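Local coordinates for protein putative P450-like enzyme (Streptomyces himastatinicus ATCC 53653, PDB 5Z9J) that probably acts as a heme-dependent cytochrome P450 monooxygenase in microbial secondary metabolism, where bacterial P450s can carry out oxidative N-dealkylation, at residues Y41-A46 with E296-V301; Y280-C285 with A314-E319. All blocks are in the same frame, centred on the assembly; numbering follows the deposited sequence.

Contact 1: Y41-A46 with E296-V301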
loop_
_atom_site.group_PDB
_atom_site.type_symbol
_atom_site.label_atom_id
_atom_site.label_comp_id
_atom_site.label_asym_id
_atom_site.label_seq_id
_atom_site.Cartn_x
_atom_site.Cartn_y
_atom_site.Cartn_z
ATOM N N TYR A 41 -17.444 9.684 -0.145
ATOM C CA TYR A 41 -17.285 8.383 -0.834
ATOM C C TYR A 41 -17.775 8.444 -2.295
ATOM O O TYR A 41 -17.008 8.087 -3.201
ATOM C CB TYR A 41 -17.959 7.239 -0.055
ATOM C CG TYR A 41 -17.894 5.859 -0.698
ATOM C CD1 TYR A 41 -16.907 4.899 -0.342
ATOM C CD2 TYR A 41 -18.822 5.498 -1.663
ATOM C CE1 TYR A 41 -16.899 3.623 -0.944
ATOM C CE2 TYR A 41 -18.800 4.258 -2.260
ATOM C CZ TYR A 41 -17.841 3.337 -1.905
ATOM O OH TYR A 41 -17.884 2.124 -2.538
ATOM N N PRO A 42 -19.021 8.896 -2.548
ATOM C CA PRO A 42 -19.444 8.863 -3.955
ATOM C C PRO A 42 -18.559 9.727 -4.868
ATOM O O PRO A 42 -18.369 9.389 -6.025
ATOM C CB PRO A 42 -20.912 9.419 -3.918
ATOM C CG PRO A 42 -20.992 10.176 -2.663
ATOM C CD PRO A 42 -20.031 9.512 -1.677
ATOM N N GLU A 43 -18.048 10.834 -4.353
ATOM C CA GLU A 43 -17.186 11.723 -5.127
ATOM C C GLU A 43 -15.822 11.057 -5.405
ATOM O O GLU A 43 -15.306 11.110 -6.522
ATOM C CB GLU A 43 -16.987 13.068 -4.406
ATOM C CG GLU A 43 -18.303 13.885 -4.207
ATOM C CD GLU A 43 -19.066 13.406 -2.963
ATOM O OE1 GLU A 43 -18.467 12.613 -2.188
ATOM O OE2 GLU A 43 -20.226 13.823 -2.752
ATOM N N SER A 44 -15.242 10.459 -4.372
ATOM C CA SER A 44 -13.952 9.766 -4.504
ATOM C C SER A 44 -14.008 8.637 -5.524
ATOM O O SER A 44 -13.150 8.525 -6.409
ATOM C CB SER A 44 -13.521 9.178 -3.146
ATOM O OG SER A 44 -13.201 10.186 -2.201
ATOM N N ALA A 45 -15.014 7.784 -5.366
ATOM C CA ALA A 45 -15.258 6.645 -6.243
ATOM C C ALA A 45 -15.377 7.106 -7.693
ATOM O O ALA A 45 -14.765 6.529 -8.595
ATOM C CB ALA A 45 -16.528 5.900 -5.810
ATOM N N ALA A 46 -16.164 8.151 -7.920
ATOM C CA ALA A 46 -16.300 8.674 -9.277
ATOM C C ALA A 46 -14.963 9.199 -9.821
ATOM O O ALA A 46 -14.692 9.059 -10.990
ATOM C CB ALA A 46 -17.313 9.743 -9.328
ATOM N N GLU A 296 -16.063 19.898 -11.826
ATOM C CA GLU A 296 -16.914 20.155 -10.685
ATOM C C GLU A 296 -16.947 18.896 -9.790
ATOM O O GLU A 296 -17.291 17.804 -10.242
ATOM C CB GLU A 296 -18.316 20.551 -11.155
ATOM C CG GLU A 296 -19.364 20.461 -10.083
ATOM C CD GLU A 296 -20.688 21.070 -10.509
ATOM O OE1 GLU A 296 -20.891 21.322 -11.724
ATOM O OE2 GLU A 296 -21.503 21.356 -9.609
ATOM N N VAL A 297 -16.615 19.070 -8.511
ATOM C CA VAL A 297 -16.632 17.981 -7.537
ATOM C C VAL A 297 -17.360 18.387 -6.265
ATOM O O VAL A 297 -16.906 19.280 -5.547
ATOM C CB VAL A 297 -15.197 17.543 -7.131
ATOM C CG1 VAL A 297 -15.266 16.460 -6.075
ATOM C CG2 VAL A 297 -14.384 17.094 -8.339
ATOM N N ALA A 298 -18.467 17.694 -5.982
ATOM C CA ALA A 298 -19.336 18.016 -4.849
ATOM C C ALA A 298 -19.679 19.492 -4.898
ATOM O O ALA A 298 -19.535 20.202 -3.905
ATOM C CB ALA A 298 -18.676 17.654 -3.527
ATOM N N GLY A 299 -20.079 19.946 -6.079
ATOM C CA GLY A 299 -20.500 21.321 -6.305
ATOM C C GLY A 299 -19.410 22.373 -6.130
ATOM O O GLY A 299 -19.713 23.571 -5.993
ATOM N N THR A 300 -18.158 21.949 -6.334
ATOM C CA THR A 300 -16.978 22.793 -6.171
ATOM C C THR A 300 -16.192 22.712 -7.465
ATOM O O THR A 300 -15.960 21.615 -7.981
ATOM C CB THR A 300 -16.079 22.341 -4.959
ATOM O OG1 THR A 300 -16.848 22.356 -3.754
ATOM C CG2 THR A 300 -14.896 23.259 -4.766
ATOM N N VAL A 301 -15.793 23.867 -7.996
ATOM C CA VAL A 301 -15.100 23.889 -9.270
ATOM C C VAL A 301 -13.587 23.737 -9.030
ATOM O O VAL A 301 -12.965 24.502 -8.298
ATOM C CB VAL A 301 -15.371 25.184 -10.065
ATOM C CG1 VAL A 301 -14.594 25.184 -11.383
ATOM C CG2 VAL A 301 -16.874 25.371 -10.346
#
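Glu43 lays the aliphatic root of its side chain over the turn of a hairpin: its CG meets the methyl CB of Ala298 at 3.8 Å, while its CB lies 4.2 Å from CG1 of Val297. The methylenes do the touching and the carboxylate serves another partner, so a charged residue supplies hydrophobic cover here, with no hydrogen bond crossing between the segments. Two torsions divide the labour. With CG anti to the carbonyl carbon (chi1 -63°) the first methylenes face the hairpin, and a bend at the next bond (chi2 83°) folds the carboxylate back toward the start of the helix, where OE2 forms a salt bridge with Arg320. A negative group beside the first helical turn should also be in a mildly favourable field.

In the P450 fold the helix 41-48 corresponds to the short helix B, which follows the first two strands of the large mixed sheet; the partner is the small two-stranded hairpin between the later strands 287-291 and 307-310 of that sheet. The hairpin reverses through a type I' turn, Val297 to Thr300, in which Ala298 and Gly299 both have positive phi. Its two ends are joined by Val297 N to Thr300 O at 2.7 Å and by a weak return bond, Thr300 N to Val297 O, at 3.1 Å. Ala298, the second residue of the turn, directs its methyl group toward the helix, and the CA atoms of Glu43 and Ala298 stand 6.7 Å apart. The joint is small, burying 98 Å² in all. Val27, from the edge strand 27-30, touches the side chains of Val297, Ala298 and Thr300, whereas Glu43 also packs against Ile26 and Val38.

Contact 2: Y280-C285 with A314-E319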
loop_
_atom_site.group_PDB
_atom_site.type_symbol
_atom_site.label_atom_id
_atom_site.label_comp_id
_atom_site.label_asym_id
_atom_site.label_seq_id
_atom_site.Cartn_x
_atom_site.Cartn_y
_atom_site.Cartn_z
ATOM N N TYR A 280 -11.701 0.529 7.820
ATOM C CA TYR A 280 -11.630 1.249 9.095
ATOM C C TYR A 280 -10.292 1.918 9.389
ATOM O O TYR A 280 -10.231 2.987 10.018
ATOM C CB TYR A 280 -12.005 0.268 10.229
ATOM C CG TYR A 280 -12.013 0.837 11.612
ATOM C CD1 TYR A 280 -13.175 1.379 12.139
ATOM C CD2 TYR A 280 -10.851 0.846 12.397
ATOM C CE1 TYR A 280 -13.199 1.909 13.398
ATOM C CE2 TYR A 280 -10.875 1.374 13.687
ATOM C CZ TYR A 280 -12.070 1.903 14.172
ATOM O OH TYR A 280 -12.172 2.452 15.418
ATOM N N MET A 281 -9.197 1.293 8.953
ATOM C CA MET A 281 -7.885 1.845 9.168
ATOM C C MET A 281 -7.082 1.540 7.900
ATOM O O MET A 281 -6.414 0.506 7.813
ATOM C CB MET A 281 -7.250 1.243 10.446
ATOM C CG MET A 281 -5.862 1.846 10.898
ATOM S SD MET A 281 -5.270 1.094 12.452
ATOM C CE MET A 281 -6.678 1.523 13.469
ATOM N N SER A 282 -7.195 2.439 6.919
ATOM C CA SER A 282 -6.854 2.133 5.561
ATOM C C SER A 282 -5.341 2.297 5.385
ATOM O O SER A 282 -4.842 3.418 5.484
ATOM C CB SER A 282 -7.683 3.033 4.631
ATOM O OG SER A 282 -9.090 2.927 4.963
ATOM N N PRO A 283 -4.604 1.186 5.167
ATOM C CA PRO A 283 -3.143 1.337 5.005
ATOM C C PRO A 283 -2.725 2.391 3.993
ATOM O O PRO A 283 -1.772 3.168 4.205
ATOM C CB PRO A 283 -2.690 -0.075 4.560
ATOM C CG PRO A 283 -3.649 -0.982 5.152
ATOM C CD PRO A 283 -5.000 -0.237 5.132
ATOM N N ILE A 284 -3.419 2.416 2.867
ATOM C CA ILE A 284 -3.323 3.562 1.962
ATOM C C ILE A 284 -4.633 4.353 2.183
ATOM O O ILE A 284 -5.742 3.899 1.871
ATOM C CB ILE A 284 -3.163 3.158 0.499
ATOM C CG1 ILE A 284 -1.850 2.374 0.290
ATOM C CG2 ILE A 284 -3.135 4.356 -0.402
ATOM C CD1 ILE A 284 -0.571 3.182 0.534
ATOM N N CYS A 285 -4.512 5.526 2.790
ATOM C CA CYS A 285 -5.736 6.254 3.150
ATOM C C CYS A 285 -5.983 7.500 2.286
ATOM O O CYS A 285 -6.951 8.219 2.495
ATOM C CB CYS A 285 -5.694 6.604 4.630
ATOM S SG CYS A 285 -4.399 7.705 5.136
ATOM N N ALA A 314 -10.926 8.669 4.463
ATOM C CA ALA A 314 -12.107 9.436 4.891
ATOM C C ALA A 314 -13.382 8.942 4.180
ATOM O O ALA A 314 -14.452 8.832 4.800
ATOM C CB ALA A 314 -11.864 10.916 4.639
ATOM N N ALA A 315 -13.277 8.612 2.894
ATOM C CA ALA A 315 -14.399 8.101 2.113
ATOM C C ALA A 315 -14.959 6.865 2.765
ATOM O O ALA A 315 -16.194 6.726 2.859
ATOM C CB ALA A 315 -13.957 7.764 0.689
ATOM N N ASN A 316 -14.043 6.060 3.328
ATOM C CA ASN A 316 -14.401 4.816 3.980
ATOM C C ASN A 316 -15.161 5.022 5.274
ATOM O O ASN A 316 -15.683 4.034 5.845
ATOM C CB ASN A 316 -13.143 3.993 4.316
ATOM C CG ASN A 316 -12.524 3.327 3.099
ATOM O OD1 ASN A 316 -13.165 3.166 2.073
ATOM N ND2 ASN A 316 -11.276 2.947 3.212
ATOM N N ARG A 317 -15.177 6.252 5.777
ATOM C CA ARG A 317 -16.007 6.526 6.965
ATOM C C ARG A 317 -17.271 7.307 6.572
ATOM O O ARG A 317 -17.980 7.840 7.437
ATOM C CB ARG A 317 -15.218 7.309 8.021
ATOM C CG ARG A 317 -13.904 6.633 8.468
ATOM C CD ARG A 317 -14.135 5.215 8.978
ATOM N NE ARG A 317 -12.985 4.697 9.705
ATOM C CZ ARG A 317 -12.843 4.805 11.025
ATOM N NH1 ARG A 317 -13.790 5.395 11.758
ATOM N NH2 ARG A 317 -11.767 4.310 11.617
ATOM N N ASP A 318 -17.588 7.351 5.276
ATOM C CA ASP A 318 -18.705 8.179 4.805
ATOM C C ASP A 318 -20.012 7.476 5.110
ATOM O O ASP A 318 -20.250 6.370 4.642
ATOM C CB ASP A 318 -18.587 8.536 3.302
ATOM C CG ASP A 318 -19.647 9.579 2.849
ATOM O OD1 ASP A 318 -20.650 9.778 3.569
ATOM O OD2 ASP A 318 -19.475 10.232 1.806
ATOM N N GLU A 319 -20.819 8.123 5.949
ATOM C CA GLU A 319 -22.100 7.594 6.399
ATOM C C GLU A 319 -23.160 7.522 5.275
ATOM O O GLU A 319 -24.160 6.835 5.438
ATOM C CB GLU A 319 -22.619 8.433 7.565
ATOM C CG GLU A 319 -22.957 9.842 7.139
ATOM C CD GLU A 319 -23.329 10.766 8.294
ATOM O OE1 GLU A 319 -23.576 10.294 9.436
ATOM O OE2 GLU A 319 -23.453 11.985 8.020
#
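The carbonyl oxygen of Tyr280 is gripped by one guanidinium: Arg317 NH2 reaches Tyr280 O at 2.6 Å in a nearly straight bond (166°) on a lone pair, and Arg317 NE adds a weak bond to the same oxygen at 3.3 Å. This is where the cytochrome P450 helix carrying the ExxR motif, 270-280, ends against the turn after helix 312-315; Arg279 of that motif also bonds to Asn316 O.

The same arginine stacks on the tyrosine ring. Arg317 CZ sits 4.0 Å from the centroid of the Tyr280 ring, a cation-pi contact with the planes 19° apart and NH2 over the ring centre. One flat group thus donates through its edge and stacks through its face, which fixes its rotation; NH1 is held by a salt bridge to Asp326. Phe328 meets the Tyr280 ring edge-to-face.

Two residues further along the chain, Ser282 OG takes a hydrogen bond from Asn316 ND2 at 2.8 Å, while also bonding to Met278 O. Ile284 of this loop touches the heme. The Asn316 amide is held at its other end by Leu338 N on OD1, and Ser282 OG lies only 1° out of the amide plane.

From the N terminus the chain lays down strands 27-30 and 35-38, then helix 41-48. It runs through most of the helical part of the protein before helix 270-280 leads into the loop 280-285, strand 287-291 and the hairpin. Contact 1 closes this long excursion, with 249 residues between its segments. Contact 2 closes a much shorter one, 28 residues, that includes the hairpin. The two cross, since 280-285 lies inside the span of contact 1 and 314-319 beyond it. They also touch: Asp318 OD2 accepts a probable hydrogen bond from Tyr41 N at 2.9 Å. Helix 41-48 thereby bridges the hairpin to the turn that meets the end of helix 270-280.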